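Kinetochore protein Mis16 (Schizosaccharomyces japonicus, PDB 4XYH) recognises histone H4 and, independently of it, the CENP-A-specific chaperone Scm3, as a WD-repeat protein of the kinetochore. Local coordinates at residues D133-R138 and T182-G187; I146-G151 and F186-N191; G156-L161 and A176-H181. One frame throughout, in Å; residues are numbered along the deposited sequence.

Contact 1 (D133-R138 and T182-G187); sequences DVNKAR and TSEGFG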
ATOM      1  N   ASP A 133     -12.712   1.474 -11.311  1.00 21.92           N
ATOM      2  CA  ASP A 133     -11.561   0.707 -10.851  1.00 20.55           C
ATOM      3  C   ASP A 133     -11.441   0.807  -9.336  1.00 21.96           C
ATOM      4  O   ASP A 133     -11.698   1.863  -8.751  1.00 18.02           O
ATOM      5  CB  ASP A 133     -10.271   1.218 -11.494  1.00 23.46           C
ATOM      6  CG  ASP A 133     -10.272   1.112 -13.020  1.00 27.42           C
ATOM      7  OD1 ASP A 133     -10.943   0.217 -13.567  1.00 27.35           O
ATOM      8  OD2 ASP A 133      -9.574   1.925 -13.676  1.00 35.10           O
ATOM      9  N   VAL A 134     -11.058  -0.282  -8.686  1.00 19.12           N
ATOM     10  CA  VAL A 134     -10.763  -0.171  -7.273  1.00 20.17           C
ATOM     11  C   VAL A 134      -9.329   0.365  -7.142  1.00 19.29           C
ATOM     12  O   VAL A 134      -8.370  -0.401  -7.173  1.00 14.69           O
ATOM     13  CB  VAL A 134     -10.928  -1.511  -6.543  1.00 17.68           C
ATOM     14  CG1 VAL A 134     -10.702  -1.324  -5.067  1.00 17.06           C
ATOM     15  CG2 VAL A 134     -12.324  -2.082  -6.790  1.00 16.83           C
ATOM     16  N   ASN A 135      -9.184   1.685  -7.038  1.00 16.18           N
ATOM     17  CA  ASN A 135      -7.846   2.273  -6.938  1.00 18.39           C
ATOM     18  C   ASN A 135      -7.135   1.849  -5.652  1.00 18.19           C
ATOM     19  O   ASN A 135      -5.959   1.520  -5.670  1.00 16.23           O
ATOM     20  CB  ASN A 135      -7.917   3.792  -7.017  1.00 16.47           C
ATOM     21  CG  ASN A 135      -7.988   4.301  -8.448  1.00 22.40           C
ATOM     22  OD1 ASN A 135      -8.052   3.522  -9.410  1.00 19.94           O
ATOM     23  ND2 ASN A 135      -7.955   5.622  -8.596  1.00 20.95           N
ATOM     24  N   LYS A 136      -7.869   1.830  -4.543  1.00 16.71           N
ATOM     25  CA  LYS A 136      -7.313   1.383  -3.276  1.00 17.11           C
ATOM     26  C   LYS A 136      -8.438   0.876  -2.392  1.00 17.01           C
ATOM     27  O   LYS A 136      -9.553   1.384  -2.460  1.00 15.68           O
ATOM     28  CB  LYS A 136      -6.540   2.509  -2.562  1.00 18.69           C
ATOM     29  CG  LYS A 136      -5.789   2.013  -1.309  1.00 18.73           C
ATOM     30  CD  LYS A 136      -4.703   2.963  -0.830  1.00 24.19           C
ATOM     31  CE  LYS A 136      -3.453   2.868  -1.708  1.00 25.48           C
ATOM     32  NZ  LYS A 136      -2.481   3.942  -1.365  1.00 33.04           N
ATOM     33  N   ALA A 137      -8.146  -0.145  -1.588  1.00 16.82           N
ATOM     34  CA  ALA A 137      -9.128  -0.715  -0.669  1.00 18.38           C
ATOM     35  C   ALA A 137      -8.477  -1.027   0.676  1.00 17.16           C
ATOM     36  O   ALA A 137      -7.506  -1.786   0.750  1.00 16.44           O
ATOM     37  CB  ALA A 137      -9.752  -1.964  -1.268  1.00 16.01           C
ATOM     38  N   ARG A 138      -9.025  -0.451   1.743  1.00 16.92           N
ATOM     39  CA  ARG A 138      -8.483  -0.644   3.090  1.00 13.84           C
ATOM     40  C   ARG A 138      -9.583  -0.972   4.117  1.00 19.01           C
ATOM     41  O   ARG A 138     -10.626  -0.308   4.141  1.00 17.42           O
ATOM     42  CB  ARG A 138      -7.725   0.618   3.516  1.00 15.43           C
ATOM     43  CG  ARG A 138      -6.487   0.940   2.656  1.00 23.66           C
ATOM     44  CD  ARG A 138      -5.382  -0.105   2.873  1.00 21.94           C
ATOM     45  NE  ARG A 138      -4.156   0.148   2.117  1.00 20.68           N
ATOM     46  CZ  ARG A 138      -3.844  -0.448   0.966  1.00 29.14           C
ATOM     47  NH1 ARG A 138      -4.683  -1.320   0.415  1.00 24.04           N
ATOM     48  NH2 ARG A 138      -2.688  -0.173   0.360  1.00 29.73           N
ATOM     49  N   THR A 182     -13.090  15.345  -7.033  1.00 20.47           N
ATOM     50  CA  THR A 182     -13.476  15.550  -8.433  1.00 21.50           C
ATOM     51  C   THR A 182     -12.562  14.828  -9.437  1.00 23.57           C
ATOM     52  O   THR A 182     -12.864  14.777 -10.630  1.00 25.06           O
ATOM     53  CB  THR A 182     -13.509  17.053  -8.771  1.00 19.57           C
ATOM     54  OG1 THR A 182     -12.288  17.666  -8.332  1.00 18.07           O
ATOM     55  CG2 THR A 182     -14.679  17.723  -8.051  1.00 19.13           C
ATOM     56  N   SER A 183     -11.465  14.253  -8.945  1.00 20.06           N
ATOM     57  CA  SER A 183     -10.602  13.380  -9.752  1.00 21.65           C
ATOM     58  C   SER A 183     -10.256  12.106  -8.995  1.00 19.47           C
ATOM     59  O   SER A 183     -10.185  12.116  -7.780  1.00 19.30           O
ATOM     60  CB  SER A 183      -9.299  14.087 -10.139  1.00 18.02           C
ATOM     61  OG  SER A 183      -9.526  15.119 -11.073  1.00 28.28           O
ATOM     62  N   GLU A 184      -9.988  11.029  -9.718  1.00 21.75           N
ATOM     63  CA  GLU A 184      -9.576   9.781  -9.089  1.00 19.80           C
ATOM     64  C   GLU A 184      -8.265   9.937  -8.334  1.00 21.66           C
ATOM     65  O   GLU A 184      -7.515  10.888  -8.572  1.00 22.27           O
ATOM     66  CB  GLU A 184      -9.470   8.684 -10.141  1.00 20.37           C
ATOM     67  CG  GLU A 184     -10.849   8.338 -10.665  1.00 29.66           C
ATOM     68  CD  GLU A 184     -10.866   7.309 -11.775  1.00 43.61           C
ATOM     69  OE1 GLU A 184      -9.774   6.904 -12.256  1.00 52.47           O
ATOM     70  OE2 GLU A 184     -11.997   6.912 -12.158  1.00 41.85           O
ATOM     71  N   GLY A 185      -8.002   9.015  -7.411  1.00 16.70           N
ATOM     72  CA  GLY A 185      -6.804   9.084  -6.601  1.00 17.10           C
ATOM     73  C   GLY A 185      -6.491   7.786  -5.889  1.00 18.96           C
ATOM     74  O   GLY A 185      -7.219   6.792  -6.041  1.00 19.50           O
ATOM     75  N   PHE A 186      -5.409   7.795  -5.110  1.00 13.64           N
ATOM     76  CA  PHE A 186      -4.886   6.587  -4.496  1.00 13.34           C
ATOM     77  C   PHE A 186      -4.575   6.776  -3.018  1.00 16.28           C
ATOM     78  O   PHE A 186      -4.111   5.850  -2.362  1.00 17.41           O
ATOM     79  CB  PHE A 186      -3.623   6.123  -5.224  1.00 15.24           C
ATOM     80  CG  PHE A 186      -3.874   5.633  -6.615  1.00 18.67           C
ATOM     81  CD1 PHE A 186      -3.895   6.520  -7.683  1.00 19.01           C
ATOM     82  CD2 PHE A 186      -4.084   4.276  -6.859  1.00 16.71           C
ATOM     83  CE1 PHE A 186      -4.129   6.058  -8.986  1.00 25.46           C
ATOM     84  CE2 PHE A 186      -4.314   3.806  -8.142  1.00 22.22           C
ATOM     85  CZ  PHE A 186      -4.346   4.703  -9.213  1.00 23.55           C
ATOM     86  N   GLY A 187      -4.809   7.976  -2.496  1.00 16.87           N
ATOM     87  CA  GLY A 187      -4.532   8.251  -1.101  1.00 16.78           C
ATOM     88  C   GLY A 187      -5.724   7.917  -0.224  1.00 19.11           C
ATOM     89  O   GLY A 187      -6.799   8.514  -0.361  1.00 17.15           O
TER
HETATM   90  O   HOH W   1     -12.257   4.100 -12.815  1.00 28.43           O
HETATM   91  O   HOH W   2      -9.361   4.670 -14.232  1.00 48.81           O
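N135 lays its side chain flat across one face of the F186 ring, and each atom of it from CB outward meets something on the loop. N135 CB makes a CH-pi contact over the face, 4.2 Å from the centroid of the F186 ring. Next, N135 CG lies 3.7 Å from F186 CE2, and the amide continues over the ring with the two planes only 8° apart. The torsion that sets CG anti to the carbonyl carbon (chi1 -83°) carries the amide out over the phenyl group. OD1 passes above the CZ end of the ring. At the tip, N135 ND2 donates to G185 O at 2.9 Å, with an N-H...O angle of 155°; the acceptor lies close to the amide plane, although ND2 stands above the plane of the carbonyl. Asparagine suits this buried place because it is flat enough to stack and still carries an N-H for a backbone oxygen. G185 adopts a nearly fully extended backbone, a shape glycine takes readily.

K136 is long enough to reach the following carbonyl: its chain bends at chi3, and K136 NZ bonds to F186 O at 2.7 Å, nearly along the C=O axis. D240 lies at the distance of only a long, weak ion pair from this ammonium. On the far side of N135, a water accepts from D133 N and donates to E184 OE2 at 2.9 Å. The carboxylates of D133 and E184 make no direct contact, and each has another partner, S82 N for D133 and N153 N for E184. Two successive carbonyls of the 182-187 loop are thus satisfied by side chains of the neighbouring segment.

Contact 2 (I146-G151 and F186-N191); sequences IIATLG and FGLGWN
W190 turns its indole toward A148 and I146, and the contact is organised around that large group. A148 CB approaches the six-membered ring obliquely, 3.4 Å from W190 CZ2, a close fit that suits a side chain as short as alanine's; the backbone N of A148 meets the indole in its own plane, at the edge. I146 crosses W190 at about a right angle and offers only its CG2 methyl, 3.9 Å from W190 CH2. That methyl is anti to the backbone N, while the CG1 branch leads off from the indole. The indole N-H is used as well: NE1 of W190 donates to R138 O on strand 136-140.

Farther along, L188 and L150 interleave from opposite strands. A chi1 of 172° swings L188 CG away from its own N, bringing L188 CD2 to 3.6 Å from A148 O and L188 CD1 to 4.2 Å from A148 CB. L150 sends CD1 the other way, to 3.2 Å from G187 O and 4.2 Å from L188 CB, so its methyl covers a backbone carbonyl as well as its apolar neighbour. L198 of strand 197-201 extends the apolar patch beyond A148, L188 and W190. Alanine, branched aliphatics and an indole suit a buried interface where no hydrogen bond joins the two segments.

Strands 146-150 and 187-190 run nearly antiparallel (166°) with axes 7.8 Å apart, too far for sheet pairing: they belong to separate sheets packed face against face. This is how consecutive blades meet in a WD-repeat beta-propeller, which here has seven blades.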
ATOM      1  N   ILE A 146     -15.680  -3.576   7.861  1.00 17.40           N
ATOM      2  CA  ILE A 146     -15.930  -2.288   7.226  1.00 19.13           C
ATOM      3  C   ILE A 146     -14.775  -1.950   6.257  1.00 17.34           C
ATOM      4  O   ILE A 146     -13.625  -1.808   6.679  1.00 17.73           O
ATOM      5  CB  ILE A 146     -16.100  -1.157   8.290  1.00 19.08           C
ATOM      6  CG1 ILE A 146     -17.227  -1.512   9.278  1.00 21.43           C
ATOM      7  CG2 ILE A 146     -16.316   0.184   7.635  1.00 16.77           C
ATOM      8  CD1 ILE A 146     -18.599  -1.659   8.634  1.00 15.59           C
ATOM      9  N   ILE A 147     -15.078  -1.854   4.960  1.00 18.42           N
ATOM     10  CA  ILE A 147     -14.053  -1.568   3.942  1.00 16.08           C
ATOM     11  C   ILE A 147     -14.287  -0.180   3.341  1.00 19.98           C
ATOM     12  O   ILE A 147     -15.431   0.180   3.012  1.00 16.85           O
ATOM     13  CB  ILE A 147     -14.055  -2.596   2.778  1.00 16.41           C
ATOM     14  CG1 ILE A 147     -14.139  -4.043   3.282  1.00 13.81           C
ATOM     15  CG2 ILE A 147     -12.839  -2.372   1.833  1.00 16.67           C
ATOM     16  CD1 ILE A 147     -12.966  -4.471   4.113  1.00 13.79           C
ATOM     17  N   ALA A 148     -13.220   0.608   3.220  1.00 15.55           N
ATOM     18  CA  ALA A 148     -13.281   1.851   2.453  1.00 18.05           C
ATOM     19  C   ALA A 148     -12.532   1.655   1.142  1.00 13.73           C
ATOM     20  O   ALA A 148     -11.528   0.950   1.111  1.00 17.00           O
ATOM     21  CB  ALA A 148     -12.694   3.011   3.239  1.00 12.04           C
ATOM     22  N   THR A 149     -13.016   2.260   0.060  1.00 16.93           N
ATOM     23  CA  THR A 149     -12.285   2.225  -1.213  1.00 14.86           C
ATOM     24  C   THR A 149     -12.298   3.582  -1.870  1.00 15.94           C
ATOM     25  O   THR A 149     -13.082   4.438  -1.490  1.00 14.68           O
ATOM     26  CB  THR A 149     -12.874   1.220  -2.250  1.00 15.61           C
ATOM     27  OG1 THR A 149     -14.047   1.778  -2.858  1.00 16.81           O
ATOM     28  CG2 THR A 149     -13.202  -0.129  -1.634  1.00 11.61           C
ATOM     29  N   LEU A 150     -11.429   3.766  -2.868  1.00 16.33           N
ATOM     30  CA  LEU A 150     -11.475   4.922  -3.769  1.00 14.69           C
ATOM     31  C   LEU A 150     -11.815   4.453  -5.179  1.00 19.15           C
ATOM     32  O   LEU A 150     -11.129   3.580  -5.732  1.00 17.96           O
ATOM     33  CB  LEU A 150     -10.140   5.651  -3.796  1.00 15.16           C
ATOM     34  CG  LEU A 150      -9.867   6.721  -2.750  1.00 20.46           C
ATOM     35  CD1 LEU A 150      -8.391   7.184  -2.851  1.00 19.42           C
ATOM     36  CD2 LEU A 150     -10.847   7.893  -2.905  1.00 15.60           C
ATOM     37  N   GLY A 151     -12.848   5.033  -5.776  1.00 16.01           N
ATOM     38  CA  GLY A 151     -13.317   4.545  -7.054  1.00 17.47           C
ATOM     39  C   GLY A 151     -13.594   5.615  -8.090  1.00 21.05           C
ATOM     40  O   GLY A 151     -12.847   6.591  -8.191  1.00 19.01           O
ATOM     41  N   PHE A 186      -5.409   7.795  -5.110  1.00 13.64           N
ATOM     42  CA  PHE A 186      -4.886   6.587  -4.496  1.00 13.34           C
ATOM     43  C   PHE A 186      -4.575   6.776  -3.018  1.00 16.28           C
ATOM     44  O   PHE A 186      -4.111   5.850  -2.362  1.00 17.41           O
ATOM     45  CB  PHE A 186      -3.623   6.123  -5.224  1.00 15.24           C
ATOM     46  CG  PHE A 186      -3.874   5.633  -6.615  1.00 18.67           C
ATOM     47  CD1 PHE A 186      -3.895   6.520  -7.683  1.00 19.01           C
ATOM     48  CD2 PHE A 186      -4.084   4.276  -6.859  1.00 16.71           C
ATOM     49  CE1 PHE A 186      -4.129   6.058  -8.986  1.00 25.46           C
ATOM     50  CE2 PHE A 186      -4.314   3.806  -8.142  1.00 22.22           C
ATOM     51  CZ  PHE A 186      -4.346   4.703  -9.213  1.00 23.55           C
ATOM     52  N   GLY A 187      -4.809   7.976  -2.496  1.00 16.87           N
ATOM     53  CA  GLY A 187      -4.532   8.251  -1.101  1.00 16.78           C
ATOM     54  C   GLY A 187      -5.724   7.917  -0.224  1.00 19.11           C
ATOM     55  O   GLY A 187      -6.799   8.514  -0.361  1.00 17.15           O
ATOM     56  N   LEU A 188      -5.527   6.979   0.693  1.00 16.23           N
ATOM     57  CA  LEU A 188      -6.609   6.486   1.546  1.00 17.41           C
ATOM     58  C   LEU A 188      -6.055   5.879   2.829  1.00 18.54           C
ATOM     59  O   LEU A 188      -5.133   5.076   2.786  1.00 15.75           O
ATOM     60  CB  LEU A 188      -7.443   5.437   0.803  1.00 15.70           C
ATOM     61  CG  LEU A 188      -8.504   4.671   1.610  1.00 18.07           C
ATOM     62  CD1 LEU A 188      -9.600   5.600   2.049  1.00 15.93           C
ATOM     63  CD2 LEU A 188      -9.101   3.549   0.766  1.00 19.76           C
ATOM     64  N   GLY A 189      -6.616   6.245   3.974  1.00 14.97           N
ATOM     65  CA  GLY A 189      -6.148   5.674   5.217  1.00 12.67           C
ATOM     66  C   GLY A 189      -7.106   5.911   6.368  1.00 17.75           C
ATOM     67  O   GLY A 189      -7.649   7.019   6.515  1.00 15.54           O
ATOM     68  N   TRP A 190      -7.310   4.871   7.174  1.00 11.80           N
ATOM     69  CA  TRP A 190      -8.130   4.971   8.371  1.00 18.03           C
ATOM     70  C   TRP A 190      -7.365   5.539   9.564  1.00 21.28           C
ATOM     71  O   TRP A 190      -6.131   5.420   9.662  1.00 18.94           O
ATOM     72  CB  TRP A 190      -8.667   3.613   8.767  1.00 15.36           C
ATOM     73  CG  TRP A 190      -9.651   3.032   7.831  1.00 18.17           C
ATOM     74  CD1 TRP A 190      -9.406   2.152   6.814  1.00 14.58           C
ATOM     75  CD2 TRP A 190     -11.066   3.245   7.851  1.00 16.23           C
ATOM     76  NE1 TRP A 190     -10.592   1.805   6.204  1.00 14.00           N
ATOM     77  CE2 TRP A 190     -11.621   2.471   6.816  1.00 15.59           C
ATOM     78  CE3 TRP A 190     -11.920   4.008   8.652  1.00 20.96           C
ATOM     79  CZ2 TRP A 190     -12.993   2.447   6.557  1.00 16.44           C
ATOM     80  CZ3 TRP A 190     -13.285   3.984   8.388  1.00 19.52           C
ATOM     81  CH2 TRP A 190     -13.803   3.209   7.352  1.00 14.06           C
ATOM     82  N   ASN A 191      -8.119   6.163  10.462  1.00 19.12           N
ATOM     83  CA  ASN A 191      -7.626   6.602  11.752  1.00 16.82           C
ATOM     84  C   ASN A 191      -7.567   5.404  12.710  1.00 20.87           C
ATOM     85  O   ASN A 191      -8.549   4.660  12.842  1.00 18.89           O
ATOM     86  CB  ASN A 191      -8.536   7.710  12.287  1.00 21.48           C
ATOM     87  CG  ASN A 191      -7.914   8.483  13.450  1.00 29.52           C
ATOM     88  OD1 ASN A 191      -7.489   7.900  14.455  1.00 28.25           O
ATOM     89  ND2 ASN A 191      -7.855   9.805  13.311  1.00 26.16           N
TER

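Contact 3 (G156-L161 and A176-H181); sequences GYIFDL and ACLRHH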
ATOM      1  N   GLY A 156     -15.284   8.206  -2.728  1.00 16.70           N
ATOM      2  CA  GLY A 156     -14.943   7.146  -1.788  1.00 15.97           C
ATOM      3  C   GLY A 156     -16.141   6.222  -1.652  1.00 17.63           C
ATOM      4  O   GLY A 156     -17.264   6.640  -1.936  1.00 17.28           O
ATOM      5  N   TYR A 157     -15.923   4.975  -1.234  1.00 15.13           N
ATOM      6  CA  TYR A 157     -17.039   4.067  -0.962  1.00 16.38           C
ATOM      7  C   TYR A 157     -16.847   3.296   0.342  1.00 19.90           C
ATOM      8  O   TYR A 157     -15.721   3.007   0.760  1.00 20.76           O
ATOM      9  CB  TYR A 157     -17.247   3.081  -2.118  1.00 14.47           C
ATOM     10  CG  TYR A 157     -17.616   3.756  -3.428  1.00 17.64           C
ATOM     11  CD1 TYR A 157     -18.926   4.143  -3.686  1.00 19.91           C
ATOM     12  CD2 TYR A 157     -16.651   4.021  -4.396  1.00 17.19           C
ATOM     13  CE1 TYR A 157     -19.274   4.759  -4.873  1.00 18.24           C
ATOM     14  CE2 TYR A 157     -16.987   4.652  -5.600  1.00 18.87           C
ATOM     15  CZ  TYR A 157     -18.300   5.012  -5.823  1.00 20.71           C
ATOM     16  OH  TYR A 157     -18.644   5.631  -6.988  1.00 20.83           O
ATOM     17  N   ILE A 158     -17.958   2.969   0.986  1.00 15.81           N
ATOM     18  CA  ILE A 158     -17.921   2.138   2.172  1.00 18.43           C
ATOM     19  C   ILE A 158     -18.733   0.866   1.968  1.00 20.13           C
ATOM     20  O   ILE A 158     -19.849   0.907   1.437  1.00 19.88           O
ATOM     21  CB  ILE A 158     -18.450   2.882   3.387  1.00 14.52           C
ATOM     22  CG1 ILE A 158     -17.685   4.204   3.556  1.00 17.78           C
ATOM     23  CG2 ILE A 158     -18.318   1.998   4.612  1.00 14.47           C
ATOM     24  CD1 ILE A 158     -16.219   4.049   3.994  1.00 12.73           C
ATOM     25  N   PHE A 159     -18.159  -0.256   2.386  1.00 17.61           N
ATOM     26  CA  PHE A 159     -18.809  -1.559   2.301  1.00 19.15           C
ATOM     27  C   PHE A 159     -18.845  -2.175   3.689  1.00 20.03           C
ATOM     28  O   PHE A 159     -17.852  -2.115   4.409  1.00 20.96           O
ATOM     29  CB  PHE A 159     -18.059  -2.496   1.348  1.00 14.37           C
ATOM     30  CG  PHE A 159     -17.951  -1.990  -0.068  1.00 18.46           C
ATOM     31  CD1 PHE A 159     -17.031  -1.000  -0.402  1.00 16.57           C
ATOM     32  CD2 PHE A 159     -18.741  -2.534  -1.082  1.00 17.10           C
ATOM     33  CE1 PHE A 159     -16.915  -0.552  -1.714  1.00 16.04           C
ATOM     34  CE2 PHE A 159     -18.626  -2.086  -2.391  1.00 15.54           C
ATOM     35  CZ  PHE A 159     -17.705  -1.096  -2.704  1.00 16.35           C
ATOM     36  N   ASP A 160     -19.978  -2.754   4.078  1.00 20.18           N
ATOM     37  CA  ASP A 160     -20.067  -3.496   5.338  1.00 20.00           C
ATOM     38  C   ASP A 160     -20.234  -4.995   5.046  1.00 22.30           C
ATOM     39  O   ASP A 160     -21.334  -5.424   4.693  1.00 20.53           O
ATOM     40  CB  ASP A 160     -21.242  -2.965   6.174  1.00 20.72           C
ATOM     41  CG  ASP A 160     -21.350  -3.633   7.538  1.00 21.87           C
ATOM     42  OD1 ASP A 160     -20.620  -4.614   7.831  1.00 21.78           O
ATOM     43  OD2 ASP A 160     -22.182  -3.169   8.337  1.00 29.66           O
ATOM     44  N   LEU A 161     -19.156  -5.774   5.178  1.00 19.41           N
ATOM     45  CA  LEU A 161     -19.160  -7.174   4.739  1.00 18.32           C
ATOM     46  C   LEU A 161     -20.124  -8.027   5.565  1.00 24.32           C
ATOM     47  O   LEU A 161     -20.583  -9.083   5.133  1.00 21.55           O
ATOM     48  CB  LEU A 161     -17.747  -7.769   4.798  1.00 16.87           C
ATOM     49  CG  LEU A 161     -16.690  -7.095   3.896  1.00 21.17           C
ATOM     50  CD1 LEU A 161     -15.337  -7.837   3.862  1.00 18.56           C
ATOM     51  CD2 LEU A 161     -17.229  -6.887   2.507  1.00 11.59           C
ATOM     52  N   ALA A 176     -22.224   3.175   1.427  1.00 24.42           N
ATOM     53  CA  ALA A 176     -22.096   4.635   1.508  1.00 21.53           C
ATOM     54  C   ALA A 176     -21.184   5.125   0.401  1.00 20.96           C
ATOM     55  O   ALA A 176     -20.304   4.404  -0.052  1.00 18.88           O
ATOM     56  CB  ALA A 176     -21.559   5.080   2.859  1.00 16.47           C
ATOM     57  N   CYS A 177     -21.411   6.356  -0.040  1.00 22.21           N
ATOM     58  CA  CYS A 177     -20.553   7.002  -1.016  1.00 20.34           C
ATOM     59  C   CYS A 177     -20.005   8.297  -0.437  1.00 21.91           C
ATOM     60  O   CYS A 177     -20.780   9.148  -0.007  1.00 20.03           O
ATOM     61  CB  CYS A 177     -21.315   7.284  -2.306  1.00 20.15           C
ATOM     62  SG  CYS A 177     -20.310   8.145  -3.522  1.00 23.68           S
ATOM     63  N   LEU A 178     -18.677   8.429  -0.405  1.00 20.58           N
ATOM     64  CA  LEU A 178     -18.028   9.647   0.086  1.00 19.95           C
ATOM     65  C   LEU A 178     -17.872  10.635  -1.062  1.00 21.51           C
ATOM     66  O   LEU A 178     -17.045  10.421  -1.952  1.00 18.30           O
ATOM     67  CB  LEU A 178     -16.669   9.330   0.686  1.00 18.51           C
ATOM     68  CG  LEU A 178     -16.669   8.082   1.573  1.00 22.41           C
ATOM     69  CD1 LEU A 178     -15.250   7.742   1.955  1.00 17.24           C
ATOM     70  CD2 LEU A 178     -17.510   8.297   2.821  1.00 16.38           C
ATOM     71  N   ARG A 179     -18.656  11.714  -1.045  1.00 20.65           N
ATOM     72  CA  ARG A 179     -18.778  12.559  -2.240  1.00 25.36           C
ATOM     73  C   ARG A 179     -18.178  13.940  -2.166  1.00 30.09           C
ATOM     74  O   ARG A 179     -18.936  14.907  -2.073  1.00 51.79           O
ATOM     75  CB  ARG A 179     -20.248  12.760  -2.618  1.00 25.46           C
ATOM     76  CG  ARG A 179     -21.100  11.571  -2.450  1.00 31.70           C
ATOM     77  CD  ARG A 179     -22.324  11.672  -3.320  1.00 34.56           C
ATOM     78  NE  ARG A 179     -21.997  11.330  -4.695  1.00 42.58           N
ATOM     79  CZ  ARG A 179     -22.495  10.306  -5.382  1.00 34.06           C
ATOM     80  NH1 ARG A 179     -23.398   9.485  -4.857  1.00 32.21           N
ATOM     81  NH2 ARG A 179     -22.083  10.125  -6.621  1.00 35.82           N
ATOM     82  N   HIS A 180     -16.862  14.058  -2.270  1.00 26.22           N
ATOM     83  CA  HIS A 180     -16.276  15.378  -2.489  1.00 25.03           C
ATOM     84  C   HIS A 180     -15.304  15.486  -3.664  1.00 25.95           C
ATOM     85  O   HIS A 180     -15.324  16.444  -4.424  1.00 24.84           O
ATOM     86  CB  HIS A 180     -15.538  15.855  -1.244  1.00 24.63           C
ATOM     87  CG  HIS A 180     -15.385  17.344  -1.185  1.00 30.02           C
ATOM     88  ND1 HIS A 180     -14.252  17.995  -1.621  1.00 23.86           N
ATOM     89  CD2 HIS A 180     -16.225  18.310  -0.726  1.00 30.81           C
ATOM     90  CE1 HIS A 180     -14.399  19.299  -1.446  1.00 24.41           C
ATOM     91  NE2 HIS A 180     -15.583  19.514  -0.901  1.00 30.77           N
ATOM     92  N   HIS A 181     -14.392  14.534  -3.751  1.00 23.36           N
ATOM     93  CA  HIS A 181     -13.330  14.567  -4.743  1.00 21.05           C
ATOM     94  C   HIS A 181     -13.856  14.665  -6.169  1.00 23.67           C
ATOM     95  O   HIS A 181     -14.917  14.113  -6.475  1.00 21.57           O
ATOM     96  CB  HIS A 181     -12.433  13.326  -4.584  1.00 15.92           C
ATOM     97  CG  HIS A 181     -11.572  13.367  -3.361  1.00 20.16           C
ATOM     98  ND1 HIS A 181     -10.582  14.314  -3.179  1.00 21.63           N
ATOM     99  CD2 HIS A 181     -11.544  12.573  -2.263  1.00 16.50           C
ATOM    100  CE1 HIS A 181      -9.991  14.104  -2.014  1.00 23.76           C
ATOM    101  NE2 HIS A 181     -10.555  13.054  -1.438  1.00 17.48           N
TER
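I158, A176 and L178 form an apolar patch on one face of the paired strands 156-160 and 176-178. I158 CB lies 3.8 Å from A176 CB, and its CG1 is 4.2 Å from L178 CD2. L178, with CG anti to the carbonyl carbon, lays CB and CD1 over G156, CD1 being 3.8 Å from G156 CA; a beta carbon on that glycine would collide with the methyl. Beyond L178 lies W210, on strand 207-211 of the next sheet. Putting an alanine at L178 would probably uncover the backbone of G156 and open a gap between I158 and W210.

On the opposite face, Y157 and C177 meet obliquely, C177 SG 3.8 Å from Y157 CE1, a sulfur-aromatic contact. The tyrosine hydroxyl reaches out to E131 and N155, and SG also lies over the guanidinium of R179, which forms a salt bridge to D224.

Between the faces runs the antiparallel backbone pairing. G156 and L178 exchange two bonds, of which L178 N to G156 O is 2.7 Å; I158 N to A176 O is 2.9 Å, and A176 N to I158 O is longer at 3.3 Å. Buried peptide groups thus satisfy one another.

Contacts 2 and 3 are buried, whereas contact 1 is only partly buried, though it lies nearer the centre of the chain than contact 3. Contact 3 joins neighbours within one propeller blade through backbone hydrogen bonds; contacts 1 and 2 join that blade to the next, contact 2 by apolar side chains and contact 1 by polar bonds to a loop's carbonyls together with an amide-ring stack. The strands 136-140, 146-150 and 156-160 follow one another in the same sheet, so the three contacts draw successively on it. Contacts 1 and 2 share F186 and G187. Contact 3 is nested in the chain loop that the other two close.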